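Acyl-CoA dehydrogenase FadE3 (Mycobacterium smegmatis, PDB 4IV6) is a flavoprotein of the acyl-CoA dehydrogenase family, modelled as an assembly of four chains with dihydroflavine-adenine dinucleotide bound. Local coordinates at residues F102-Q107 / L227-G232; T17-V22 / L78-M83; V66-Y71 / S304-F309; P193-S198 / L214-A219. All coordinates share one frame; numbering follows the deposited sequence. Where two conformers were deposited one is given.

Contact 1: residues F102-Q107 / L227-G232; sequences FGTEEQ and LGDDEG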
loop_
_atom_site.group_PDB
_atom_site.type_symbol
_atom_site.label_atom_id
_atom_site.label_comp_id
_atom_site.label_asym_id
_atom_site.label_seq_id
_atom_site.Cartn_x
_atom_site.Cartn_y
_atom_site.Cartn_z
ATOM N N PHE B 102 -28.327 -27.678 13.570
ATOM C CA PHE B 102 -29.233 -27.220 14.608
ATOM C C PHE B 102 -30.721 -27.619 14.419
ATOM O O PHE B 102 -31.517 -27.492 15.336
ATOM C CB PHE B 102 -29.123 -25.673 14.689
ATOM C CG PHE B 102 -27.717 -25.164 14.959
ATOM C CD1 PHE B 102 -27.055 -25.485 16.132
ATOM C CD2 PHE B 102 -27.068 -24.367 14.050
ATOM C CE1 PHE B 102 -25.767 -25.033 16.388
ATOM C CE2 PHE B 102 -25.778 -23.888 14.291
ATOM C CZ PHE B 102 -25.127 -24.219 15.468
ATOM N N GLY B 103 -31.118 -28.037 13.226
ATOM C CA GLY B 103 -32.514 -28.304 12.975
ATOM C C GLY B 103 -33.005 -29.576 13.657
ATOM O O GLY B 103 -32.238 -30.511 13.881
ATOM N N THR B 104 -34.299 -29.625 13.940
ATOM C CA THR B 104 -34.936 -30.872 14.323
ATOM C C THR B 104 -34.962 -31.830 13.128
ATOM O O THR B 104 -34.781 -31.422 11.954
ATOM C CB THR B 104 -36.388 -30.621 14.751
ATOM O OG1 THR B 104 -37.139 -30.158 13.613
ATOM C CG2 THR B 104 -36.438 -29.555 15.855
ATOM N N GLU B 105 -35.254 -33.092 13.422
ATOM C CA GLU B 105 -35.383 -34.112 12.388
ATOM C C GLU B 105 -36.494 -33.753 11.405
ATOM O O GLU B 105 -36.350 -33.929 10.194
ATOM C CB GLU B 105 -35.639 -35.493 13.030
ATOM C CG GLU B 105 -34.514 -35.972 13.953
ATOM C CD GLU B 105 -33.164 -36.043 13.244
ATOM O OE1 GLU B 105 -33.115 -36.544 12.102
ATOM O OE2 GLU B 105 -32.152 -35.581 13.817
ATOM N N GLU B 106 -37.576 -33.203 11.940
ATOM C CA GLU B 106 -38.732 -32.759 11.163
ATOM C C GLU B 106 -38.355 -31.661 10.183
ATOM O O GLU B 106 -38.756 -31.711 9.028
ATOM C CB GLU B 106 -39.844 -32.229 12.080
ATOM C CG GLU B 106 -40.519 -33.282 12.941
ATOM C CD GLU B 106 -39.575 -34.008 13.904
ATOM O OE1 GLU B 106 -38.665 -33.355 14.498
ATOM O OE2 GLU B 106 -39.752 -35.248 14.067
ATOM N N GLN B 107 -37.592 -30.680 10.657
ATOM C CA GLN B 107 -37.172 -29.548 9.809
ATOM C C GLN B 107 -36.242 -29.977 8.702
ATOM O O GLN B 107 -36.386 -29.550 7.546
ATOM C CB GLN B 107 -36.447 -28.476 10.637
ATOM C CG GLN B 107 -37.325 -27.828 11.667
ATOM C CD GLN B 107 -36.579 -26.828 12.538
ATOM O OE1 GLN B 107 -35.531 -27.121 13.143
ATOM N NE2 GLN B 107 -37.136 -25.650 12.625
ATOM N N LEU B 227 -35.456 -22.316 14.664
ATOM C CA LEU B 227 -34.316 -23.191 14.370
ATOM C C LEU B 227 -33.752 -23.673 15.691
ATOM O O LEU B 227 -33.213 -22.888 16.458
ATOM C CB LEU B 227 -33.239 -22.456 13.571
ATOM C CG LEU B 227 -31.958 -23.256 13.276
ATOM C CD1 LEU B 227 -32.226 -24.387 12.289
ATOM C CD2 LEU B 227 -30.890 -22.316 12.747
ATOM N N GLY B 228 -33.867 -24.961 15.933
ATOM C CA GLY B 228 -33.451 -25.596 17.186
ATOM C C GLY B 228 -34.598 -25.642 18.179
ATOM O O GLY B 228 -35.708 -25.171 17.884
ATOM N N ASP B 229 -34.323 -26.197 19.361
ATOM C CA ASP B 229 -35.339 -26.351 20.398
ATOM C C ASP B 229 -35.491 -25.135 21.298
ATOM O O ASP B 229 -36.533 -24.990 21.902
ATOM C CB ASP B 229 -35.034 -27.560 21.289
ATOM C CG ASP B 229 -35.045 -28.863 20.528
ATOM O OD1 ASP B 229 -35.826 -29.011 19.577
ATOM O OD2 ASP B 229 -34.256 -29.739 20.888
ATOM N N ASP B 230 -34.466 -24.277 21.392
ATOM C CA ASP B 230 -34.449 -23.182 22.369
ATOM C C ASP B 230 -34.260 -21.840 21.687
ATOM O O ASP B 230 -33.445 -21.714 20.773
ATOM C CB ASP B 230 -33.301 -23.352 23.357
ATOM C CG ASP B 230 -33.318 -24.696 24.052
ATOM O OD1 ASP B 230 -34.190 -24.924 24.900
ATOM O OD2 ASP B 230 -32.450 -25.513 23.722
ATOM N N GLU B 231 -35.033 -20.851 22.135
ATOM C CA GLU B 231 -34.842 -19.455 21.750
ATOM C C GLU B 231 -33.561 -18.906 22.342
ATOM O O GLU B 231 -33.086 -19.405 23.368
ATOM C CB GLU B 231 -36.016 -18.609 22.244
ATOM C CG GLU B 231 -37.341 -19.015 21.614
ATOM C CD GLU B 231 -38.505 -18.214 22.144
ATOM O OE1 GLU B 231 -38.293 -17.491 23.146
ATOM O OE2 GLU B 231 -39.613 -18.298 21.550
ATOM N N GLY B 232 -33.003 -17.885 21.699
ATOM C CA GLY B 232 -31.878 -17.176 22.242
ATOM C C GLY B 232 -30.494 -17.667 21.864
ATOM O O GLY B 232 -29.514 -17.280 22.527
#
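Gln-107 OE1, packed beside Gly-228, accepts the N-H of Thr-104 at 2.9 Å, in the carbonyl plane and on a lone pair, with a C=O...N angle of 134° and an N-H...O angle of 158°. Thr-104 completes a capping box at the start of helix 105-116, its OG1 taking the N-H of Gln-107 at 3.0 Å. The Gln-107 chain, extended beyond CG (chi2 177°), brings the amide back to Thr-104 N, and NE2 is used on Leu-226 O, just ahead of segment 227-232. The amide is thus tied at both ends, which fixes its rotation. Gly-228 N stays 3.9 Å from Gln-107 OE1, a packing distance. Direct polar contact between the segments is limited to a CH...O approach: Gly-228 CA sits 3.3 Å from Phe-102 O. Leu-227 supplies the apolar half. Its CG lies 4.0 Å from Phe-102 CB, and CD1 reaches Gly-103 N at 3.9 Å, while the phenyl ring of Phe-102 leads away to helix 234-270, where it touches Gln-237 and Lys-240. At the outer margin the methyl CG2 of Thr-104 and the carboxylate atom OD1 of Asp-229 are 3.8 Å apart. Leu-227 is also backbone-bonded to Ile-186 of strand 184-190, so the loop ahead of helix 234-270 is held between that strand and the turn joining helices 83-102 and 105-116. The chemistry implies a junction made by van der Waals packing and CH...O contact, with a hydrogen-bonded link, through Gln-107 NE2 to Leu-226 O, just ahead of the loop segment.

Contact 2: residues T17-V22 / L78-M83; sequences TVHDFV and LARGWM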
loop_
_atom_site.group_PDB
_atom_site.type_symbol
_atom_site.label_atom_id
_atom_site.label_comp_id
_atom_site.label_asym_id
_atom_site.label_seq_id
_atom_site.Cartn_x
_atom_site.Cartn_y
_atom_site.Cartn_z
ATOM N N THR B 17 -16.623 -30.230 -14.162
ATOM C CA THR B 17 -17.943 -30.004 -14.722
ATOM C C THR B 17 -18.347 -28.548 -14.599
ATOM O O THR B 17 -18.889 -27.971 -15.537
ATOM C CB THR B 17 -18.961 -30.896 -14.009
ATOM O OG1 THR B 17 -18.640 -32.248 -14.334
ATOM C CG2 THR B 17 -20.394 -30.596 -14.465
ATOM N N VAL B 18 -18.079 -27.946 -13.442
ATOM C CA VAL B 18 -18.441 -26.563 -13.204
ATOM C C VAL B 18 -17.560 -25.620 -14.065
ATOM O O VAL B 18 -18.069 -24.692 -14.672
ATOM C CB VAL B 18 -18.422 -26.238 -11.692
ATOM C CG1 VAL B 18 -18.748 -24.789 -11.437
ATOM C CG2 VAL B 18 -19.441 -27.111 -10.959
ATOM N N HIS B 19 -16.265 -25.917 -14.179
ATOM C CA HIS B 19 -15.362 -25.191 -15.080
ATOM C C HIS B 19 -15.840 -25.206 -16.535
ATOM O O HIS B 19 -15.836 -24.179 -17.215
ATOM C CB HIS B 19 -13.978 -25.817 -15.002
ATOM C CG HIS B 19 -12.967 -25.147 -15.859
ATOM N ND1 HIS B 19 -12.184 -24.107 -15.403
ATOM C CD2 HIS B 19 -12.573 -25.388 -17.133
ATOM C CE1 HIS B 19 -11.366 -23.720 -16.366
ATOM N NE2 HIS B 19 -11.583 -24.480 -17.426
ATOM N N ASP B 20 -16.238 -26.392 -17.005
ATOM C CA ASP B 20 -16.753 -26.556 -18.363
ATOM C C ASP B 20 -18.040 -25.780 -18.579
ATOM O O ASP B 20 -18.222 -25.146 -19.607
ATOM C CB ASP B 20 -16.986 -28.033 -18.667
ATOM C CG ASP B 20 -15.705 -28.759 -18.905
ATOM O OD1 ASP B 20 -14.661 -28.068 -18.882
ATOM O OD2 ASP B 20 -15.731 -29.989 -19.136
ATOM N N PHE B 21 -18.932 -25.834 -17.598
ATOM C CA PHE B 21 -20.185 -25.077 -17.610
ATOM C C PHE B 21 -19.879 -23.590 -17.718
ATOM O O PHE B 21 -20.519 -22.871 -18.486
ATOM C CB PHE B 21 -20.967 -25.380 -16.326
ATOM C CG PHE B 21 -22.031 -24.372 -15.959
ATOM C CD1 PHE B 21 -23.192 -24.275 -16.681
ATOM C CD2 PHE B 21 -21.903 -23.605 -14.818
ATOM C CE1 PHE B 21 -24.183 -23.361 -16.316
ATOM C CE2 PHE B 21 -22.891 -22.701 -14.441
ATOM C CZ PHE B 21 -24.033 -22.592 -15.181
ATOM N N VAL B 22 -18.855 -23.151 -16.991
ATOM C CA VAL B 22 -18.467 -21.744 -17.021
ATOM C C VAL B 22 -17.918 -21.366 -18.408
ATOM O O VAL B 22 -18.351 -20.374 -18.982
ATOM C CB VAL B 22 -17.511 -21.403 -15.875
ATOM C CG1 VAL B 22 -16.753 -20.092 -16.133
ATOM C CG2 VAL B 22 -18.283 -21.340 -14.584
ATOM N N LEU B 78 -17.358 -21.049 -10.256
ATOM C CA LEU B 78 -18.570 -20.304 -10.571
ATOM C C LEU B 78 -18.292 -18.818 -10.624
ATOM O O LEU B 78 -18.669 -18.140 -11.604
ATOM C CB LEU B 78 -19.654 -20.597 -9.544
ATOM C CG LEU B 78 -20.353 -21.937 -9.643
ATOM C CD1 LEU B 78 -21.296 -22.078 -8.484
ATOM C CD2 LEU B 78 -21.119 -22.043 -10.946
ATOM N N ALA B 79 -17.614 -18.317 -9.584
ATOM C CA ALA B 79 -17.327 -16.871 -9.473
ATOM C C ALA B 79 -16.378 -16.357 -10.519
ATOM O O ALA B 79 -16.513 -15.210 -10.970
ATOM C CB ALA B 79 -16.828 -16.505 -8.086
ATOM N N ARG B 80 -15.423 -17.198 -10.917
ATOM C CA ARG B 80 -14.573 -16.904 -12.027
ATOM C C ARG B 80 -15.383 -16.555 -13.288
ATOM O O ARG B 80 -15.084 -15.580 -13.979
ATOM C CB ARG B 80 -13.653 -18.088 -12.268
ATOM C CG ARG B 80 -12.682 -17.967 -13.429
ATOM C CD ARG B 80 -11.951 -19.314 -13.576
ATOM N NE ARG B 80 -11.292 -19.361 -14.868
ATOM C CZ ARG B 80 -11.817 -19.822 -15.994
ATOM N NH1 ARG B 80 -11.080 -19.751 -17.075
ATOM N NH2 ARG B 80 -12.988 -20.436 -16.044
ATOM N N GLY B 81 -16.419 -17.338 -13.577
ATOM C CA GLY B 81 -17.297 -17.006 -14.709
ATOM C C GLY B 81 -18.180 -15.785 -14.462
ATOM O O GLY B 81 -18.301 -14.901 -15.301
ATOM N N TRP B 82 -18.803 -15.738 -13.301
ATOM C CA TRP B 82 -19.710 -14.647 -12.949
ATOM C C TRP B 82 -19.982 -14.710 -11.457
ATOM O O TRP B 82 -20.586 -15.676 -10.984
ATOM C CB TRP B 82 -21.016 -14.744 -13.736
ATOM C CG TRP B 82 -21.947 -13.582 -13.648
ATOM C CD1 TRP B 82 -21.706 -12.346 -13.101
ATOM C CD2 TRP B 82 -23.273 -13.527 -14.183
ATOM N NE1 TRP B 82 -22.805 -11.534 -13.279
ATOM C CE2 TRP B 82 -23.784 -12.240 -13.921
ATOM C CE3 TRP B 82 -24.079 -14.449 -14.862
ATOM C CZ2 TRP B 82 -25.065 -11.852 -14.307
ATOM C CZ3 TRP B 82 -25.354 -14.050 -15.243
ATOM C CH2 TRP B 82 -25.826 -12.764 -14.961
ATOM N N MET B 83 -19.508 -13.688 -10.728
ATOM C CA MET B 83 -19.602 -13.656 -9.271
ATOM C C MET B 83 -21.034 -13.952 -8.825
ATOM O O MET B 83 -21.262 -14.678 -7.851
ATOM C CB MET B 83 -19.162 -12.283 -8.742
ATOM C CG MET B 83 -19.087 -12.190 -7.218
ATOM S SD MET B 83 -18.677 -10.530 -6.619
ATOM C CE MET B 83 -20.228 -9.677 -6.896
#
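Val-22 and Gly-81 mark the close approach of helices 9-26 and 68-81 in the all-helical N-terminal domain of the acyl-CoA dehydrogenase fold. Their CA atoms are 5.4 Å apart, a spacing made possible by the missing side chain at Gly-81. To one side of this point the packing is aliphatic. Val-18 and Leu-78 cross at about a right angle, CG1 of Val-18 lying 3.7 Å from CD2 of Leu-78. The same CD2 also meets the ring of Phe-21 in its plane, 4.0 Å from CE2, so one leucine methyl is wedged between a valine branch and an aromatic edge. Ile-50 and Ile-52 also pack on Val-18, Ile-52 touching Leu-78 as well, and helix 41-50 packs on Phe-21. To the other side polar side chains pack, without a bond between them. The extended chain of Arg-80 (chi1 179°, chi2 -175°) carries its guanidinium past Val-22 to the imidazole of His-19. The two planes are 22° apart, and CE1 of His-19 lies 3.5 Å above one face of the guanidinium, offset toward its rim. Each group has other partners: His-19 ND1 is hydrogen-bonded to Glu-77, while Glu-23 and Glu-262 form salt bridges with Arg-80 NH2 and NH1, which would fix the position of the guanidinium and probably balance its charge. Between the two halves, the methyl CG1 of Val-22 presses on Gly-81 CA at 3.4 Å, tighter than usual carbon-carbon contact.

Contact 3: residues V66-Y71 / S304-F309; sequences VSMPCY and SAAEKF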
loop_
_atom_site.group_PDB
_atom_site.type_symbol
_atom_site.label_atom_id
_atom_site.label_comp_id
_atom_site.label_asym_id
_atom_site.label_seq_id
_atom_site.Cartn_x
_atom_site.Cartn_y
_atom_site.Cartn_z
ATOM N N VAL B 66 -20.104 -32.686 -0.453
ATOM C CA VAL B 66 -18.694 -32.697 -0.861
ATOM C C VAL B 66 -17.815 -32.131 0.282
ATOM O O VAL B 66 -18.306 -31.456 1.194
ATOM C CB VAL B 66 -18.430 -31.935 -2.178
ATOM C CG1 VAL B 66 -19.235 -32.535 -3.350
ATOM C CG2 VAL B 66 -18.721 -30.445 -2.041
ATOM N N SER B 67 -16.526 -32.426 0.252
ATOM C CA SER B 67 -15.625 -31.841 1.226
ATOM C C SER B 67 -15.603 -30.299 1.065
ATOM O O SER B 67 -15.943 -29.764 0.014
ATOM C CB SER B 67 -14.222 -32.409 1.018
ATOM O OG SER B 67 -13.637 -31.895 -0.177
ATOM N N MET B 68 -15.178 -29.600 2.104
ATOM C CA MET B 68 -15.051 -28.158 2.038
ATOM C C MET B 68 -13.991 -27.718 1.019
ATOM O O MET B 68 -14.230 -26.758 0.295
ATOM C CB MET B 68 -14.779 -27.552 3.401
ATOM C CG MET B 68 -14.729 -26.011 3.401
ATOM S SD MET B 68 -16.208 -25.183 2.761
ATOM C CE MET B 68 -17.279 -25.420 4.157
ATOM N N PRO B 69 -12.844 -28.408 0.932
ATOM C CA PRO B 69 -11.939 -28.029 -0.157
ATOM C C PRO B 69 -12.585 -28.146 -1.544
ATOM O O PRO B 69 -12.340 -27.312 -2.415
ATOM C CB PRO B 69 -10.756 -28.983 0.019
ATOM C CG PRO B 69 -10.752 -29.249 1.494
ATOM C CD PRO B 69 -12.204 -29.355 1.859
ATOM N N CYS B 70 -13.456 -29.122 -1.741
ATOM C CA CYS B 70 -14.137 -29.253 -3.033
ATOM C C CYS B 70 -15.138 -28.118 -3.180
ATOM O O CYS B 70 -15.228 -27.486 -4.236
ATOM C CB CYS B 70 -14.858 -30.603 -3.148
ATOM S SG CYS B 70 -15.938 -30.731 -4.601
ATOM N N TYR B 71 -15.870 -27.845 -2.114
ATOM C CA TYR B 71 -16.896 -26.806 -2.143
ATOM C C TYR B 71 -16.289 -25.434 -2.554
ATOM O O TYR B 71 -16.828 -24.728 -3.421
ATOM C CB TYR B 71 -17.599 -26.698 -0.785
ATOM C CG TYR B 71 -18.617 -25.579 -0.777
ATOM C CD1 TYR B 71 -19.871 -25.748 -1.346
ATOM C CD2 TYR B 71 -18.303 -24.347 -0.248
ATOM C CE1 TYR B 71 -20.784 -24.719 -1.389
ATOM C CE2 TYR B 71 -19.220 -23.319 -0.256
ATOM C CZ TYR B 71 -20.446 -23.483 -0.829
ATOM O OH TYR B 71 -21.345 -22.432 -0.845
ATOM N N SER B 304 -5.934 -23.947 2.745
ATOM C CA SER B 304 -5.539 -24.310 4.122
ATOM C C SER B 304 -6.714 -24.213 5.089
ATOM O O SER B 304 -6.998 -25.153 5.869
ATOM C CB SER B 304 -4.371 -23.432 4.613
ATOM O OG SER B 304 -4.193 -23.609 6.006
ATOM N N ALA B 305 -7.427 -23.094 5.038
ATOM C CA ALA B 305 -8.595 -22.933 5.892
ATOM C C ALA B 305 -9.694 -23.943 5.577
ATOM O O ALA B 305 -10.301 -24.464 6.502
ATOM C CB ALA B 305 -9.123 -21.510 5.858
ATOM N N ALA B 306 -9.926 -24.273 4.298
ATOM C CA ALA B 306 -10.916 -25.284 3.964
ATOM C C ALA B 306 -10.558 -26.668 4.524
ATOM O O ALA B 306 -11.430 -27.392 4.981
ATOM C CB ALA B 306 -11.110 -25.373 2.470
ATOM N N GLU B 307 -9.283 -27.050 4.445
ATOM C CA GLU B 307 -8.851 -28.333 4.980
ATOM C C GLU B 307 -9.023 -28.361 6.493
ATOM O O GLU B 307 -9.440 -29.375 7.041
ATOM C CB GLU B 307 -7.381 -28.610 4.665
ATOM C CG GLU B 307 -7.085 -28.862 3.204
ATOM C CD GLU B 307 -7.534 -30.238 2.700
ATOM O OE1 GLU B 307 -8.118 -31.053 3.501
ATOM O OE2 GLU B 307 -7.290 -30.482 1.483
ATOM N N LYS B 308 -8.693 -27.269 7.183
ATOM C CA LYS B 308 -8.896 -27.227 8.650
ATOM C C LYS B 308 -10.364 -27.446 9.006
ATOM O O LYS B 308 -10.686 -28.198 9.936
ATOM C CB LYS B 308 -8.451 -25.912 9.272
ATOM C CG LYS B 308 -6.959 -25.733 9.406
ATOM C CD LYS B 308 -6.659 -24.349 9.958
ATOM C CE LYS B 308 -5.194 -23.951 9.791
ATOM N NZ LYS B 308 -4.306 -24.905 10.481
ATOM N N PHE B 309 -11.250 -26.772 8.265
ATOM C CA PHE B 309 -12.691 -26.933 8.454
ATOM C C PHE B 309 -13.001 -28.417 8.401
ATOM O O PHE B 309 -13.667 -28.935 9.271
ATOM C CB PHE B 309 -13.469 -26.182 7.369
ATOM C CG PHE B 309 -14.969 -26.348 7.450
ATOM C CD1 PHE B 309 -15.597 -27.465 6.908
ATOM C CD2 PHE B 309 -15.756 -25.371 8.042
ATOM C CE1 PHE B 309 -16.989 -27.614 6.979
ATOM C CE2 PHE B 309 -17.131 -25.519 8.108
ATOM C CZ PHE B 309 -17.745 -26.643 7.584
#
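The terminal methyl of Met-68 sits squarely over one face of the Phe-309 ring, CE being 3.6 Å from the ring centroid and 14° off the normal, a CH-pi contact. The sulfur lies behind it on the same side: SD is 4.9 Å from the centroid, a more distant Met-aromatic contact. Two bends make this possible, since chi2 of 57° and chi3 of 76° fold the methionine chain across the ring instead of letting it run past. Nearer the backbone, Met-68 CB touches Phe-309 CD1 at 3.6 Å, and its CG meets the CB of Ala-306 at 3.8 Å. Pro-69 follows on the next position of the helix. Its CG lies 3.6 Å from the carboxylate carbon CD of Glu-307, whose chain bends at chi2 to come across the pyrrolidine ring at about a right angle. The second shell fixes the start of helix 68-81: Ser-67 is its N-cap, OG accepting from Cys-70 N at 3.2 Å, and Asp-310 receives the N-H of Met-68, tying the helix start to the far end of helix 282-310. Further out, Leu-247 of helix 234-270 packs on Met-68 and Glu-243 on Phe-309, so helix 234-270 packs on this contact as well. The contact thus joins the opening turn of an N-terminal-domain helix to a long C-terminal-domain helix, whose Ser-304 OG is hydrogen-bonded to Tyr-296 OH of a neighbouring subunit.

Contact 4: residues P193-S198 / L214-A219; sequences PGFDVS and LNFTDA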
loop_
_atom_site.group_PDB
_atom_site.type_symbol
_atom_site.label_atom_id
_atom_site.label_comp_id
_atom_site.label_asym_id
_atom_site.label_seq_id
_atom_site.Cartn_x
_atom_site.Cartn_y
_atom_site.Cartn_z
ATOM N N PRO B 193 -48.505 -14.780 4.443
ATOM C CA PRO B 193 -49.157 -13.483 4.393
ATOM C C PRO B 193 -48.487 -12.514 5.375
ATOM O O PRO B 193 -48.172 -12.897 6.489
ATOM C CB PRO B 193 -50.623 -13.806 4.779
ATOM C CG PRO B 193 -50.810 -15.209 4.275
ATOM C CD PRO B 193 -49.481 -15.877 4.589
ATOM N N GLY B 194 -48.185 -11.308 4.926
ATOM C CA GLY B 194 -47.538 -10.327 5.788
ATOM C C GLY B 194 -46.030 -10.226 5.543
ATOM O O GLY B 194 -45.374 -9.349 6.093
ATOM N N PHE B 195 -45.478 -11.139 4.746
ATOM C CA PHE B 195 -44.045 -11.126 4.434
ATOM C C PHE B 195 -43.923 -10.570 3.014
ATOM O O PHE B 195 -44.199 -11.281 2.045
ATOM C CB PHE B 195 -43.500 -12.566 4.536
ATOM C CG PHE B 195 -42.044 -12.741 4.172
ATOM C CD1 PHE B 195 -41.254 -11.705 3.690
ATOM C CD2 PHE B 195 -41.491 -13.996 4.259
ATOM C CE1 PHE B 195 -39.937 -11.916 3.338
ATOM C CE2 PHE B 195 -40.174 -14.221 3.918
ATOM C CZ PHE B 195 -39.396 -13.171 3.453
ATOM N N ASP B 196 -43.510 -9.317 2.900
ATOM C CA ASP B 196 -43.417 -8.646 1.616
ATOM C C ASP B 196 -41.960 -8.562 1.173
ATOM O O ASP B 196 -41.075 -8.178 1.957
ATOM C CB ASP B 196 -44.007 -7.239 1.741
ATOM C CG ASP B 196 -44.035 -6.478 0.420
ATOM O OD1 ASP B 196 -44.645 -6.907 -0.542
ATOM O OD2 ASP B 196 -43.434 -5.413 0.346
ATOM N N VAL B 197 -41.715 -8.969 -0.067
ATOM C CA VAL B 197 -40.409 -8.809 -0.706
ATOM C C VAL B 197 -40.563 -7.593 -1.596
ATOM O O VAL B 197 -41.231 -7.619 -2.643
ATOM C CB VAL B 197 -39.979 -10.056 -1.482
ATOM C CG1 VAL B 197 -38.599 -9.849 -2.084
ATOM C CG2 VAL B 197 -39.943 -11.239 -0.542
ATOM N N SER B 198 -39.971 -6.507 -1.132
ATOM C CA SER B 198 -40.555 -5.191 -1.371
ATOM C C SER B 198 -40.004 -4.539 -2.600
ATOM O O SER B 198 -40.773 -3.866 -3.317
ATOM C CB SER B 198 -40.422 -4.249 -0.139
ATOM O OG SER B 198 -40.893 -4.844 1.074
ATOM N N LEU B 214 -37.112 -6.425 2.702
ATOM C CA LEU B 214 -38.182 -7.236 3.246
ATOM C C LEU B 214 -38.936 -6.474 4.339
ATOM O O LEU B 214 -38.324 -5.901 5.239
ATOM C CB LEU B 214 -37.646 -8.489 3.903
ATOM C CG LEU B 214 -36.581 -9.321 3.194
ATOM C CD1 LEU B 214 -36.317 -10.570 4.022
ATOM C CD2 LEU B 214 -36.982 -9.673 1.776
ATOM N N ASN B 215 -40.260 -6.557 4.308
ATOM C CA ASN B 215 -41.105 -5.937 5.315
ATOM C C ASN B 215 -42.088 -6.947 5.862
ATOM O O ASN B 215 -42.794 -7.568 5.092
ATOM C CB ASN B 215 -41.814 -4.735 4.694
ATOM C CG ASN B 215 -40.897 -3.552 4.600
ATOM O OD1 ASN B 215 -40.635 -2.895 5.609
ATOM N ND2 ASN B 215 -40.398 -3.266 3.418
ATOM N N PHE B 216 -42.078 -7.129 7.184
ATOM C CA PHE B 216 -42.965 -8.034 7.889
ATOM C C PHE B 216 -44.010 -7.230 8.663
ATOM O O PHE B 216 -43.668 -6.376 9.513
ATOM C CB PHE B 216 -42.168 -8.871 8.865
ATOM C CG PHE B 216 -41.126 -9.707 8.215
ATOM C CD1 PHE B 216 -41.445 -10.974 7.740
ATOM C CD2 PHE B 216 -39.864 -9.231 8.038
ATOM C CE1 PHE B 216 -40.492 -11.773 7.138
ATOM C CE2 PHE B 216 -38.895 -10.003 7.413
ATOM C CZ PHE B 216 -39.217 -11.270 6.961
ATOM N N THR B 217 -45.271 -7.473 8.327
ATOM C CA THR B 217 -46.416 -6.876 9.008
ATOM C C THR B 217 -47.298 -7.973 9.536
ATOM O O THR B 217 -47.937 -8.665 8.770
ATOM C CB THR B 217 -47.214 -6.028 8.019
ATOM O OG1 THR B 217 -46.317 -5.124 7.352
ATOM C CG2 THR B 217 -48.291 -5.251 8.726
ATOM N N ASP B 218 -47.328 -8.138 10.859
ATOM C CA ASP B 218 -48.234 -9.098 11.515
ATOM C C ASP B 218 -48.104 -10.466 10.840
ATOM O O ASP B 218 -49.107 -11.168 10.615
ATOM C CB ASP B 218 -49.676 -8.579 11.444
ATOM C CG ASP B 218 -50.640 -9.328 12.375
ATOM O OD1 ASP B 218 -50.318 -9.516 13.557
ATOM O OD2 ASP B 218 -51.728 -9.686 11.906
ATOM N N ALA B 219 -46.873 -10.860 10.542
ATOM C CA ALA B 219 -46.624 -12.078 9.735
ATOM C C ALA B 219 -46.550 -13.286 10.651
ATOM O O ALA B 219 -45.615 -13.408 11.476
ATOM C CB ALA B 219 -45.337 -11.955 8.948
#
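A beta hairpin of the middle domain, strands 195-200 and 211-216, brings these segments together as antiparallel neighbours. Asp-196 and Asn-215 are a hydrogen-bonded pair, with Asp-196 N giving to Asn-215 O at 2.9 Å and Asn-215 N returning to Asp-196 O at 3.0 Å; beyond them Thr-217 N binds Gly-194 O. The flanking pairs, Phe-195 with Phe-216 and Val-197 with Leu-214, are non-hydrogen-bonded and put apolar side chains on a common face. There the two phenylalanine side chains run side by side and point the same way, with ring planes 34° apart and centroids 4.5 Å apart. CE1 of Phe-216 reaches over one face of Phe-195, 3.5 Å from CG of Phe-195. Leu-214 places CD1 3.9 Å from CE1 of Phe-195, and its CD2 packs against CG2 of Val-197. Val-167 and Leu-169 of strand 166-172 pack on the two aromatic residues, and the side chain of Leu-214 is about 8 Å from bound dihydroflavine-adenine dinucleotide. At Thr-217 and Asp-218 the chain turns a corner, and Asp-218 and Ala-219 face Ile-151 in a G1 beta bulge. The other face of the hairpin is polar and includes Asp-196 and Asn-215. Here the Ser-198 hydroxyl donates to Asp-196 OD2 on its own strand, from above the carboxylate plane, and Ser-198 OG accepts Asn-215 ND2 across the hairpin at 2.9 Å in a nearly straight bond of 174°.

In the fold
Contacts 2 and 3 share helix 68-81, near its end and its start respectively; their centres lie about 19 Å apart, and their segments alternate along the chain. Contact 3 spans the longest interval, joining N-terminal and C-terminal domain helices, and contact 1 is nested within it. Contact 4, the middle-domain hairpin, is nested in turn within contact 1, with centres about 23 Å apart. Contact 2 closes before contact 1 opens, on the opposite side of the chain's centre, with centres about 35 Å apart. None touches another. Contacts 2 and 3 thus tie the helical body together, contact 4 holds the beta domain's hairpin, and contact 1 joins the two where the chain passes into helix 234-270.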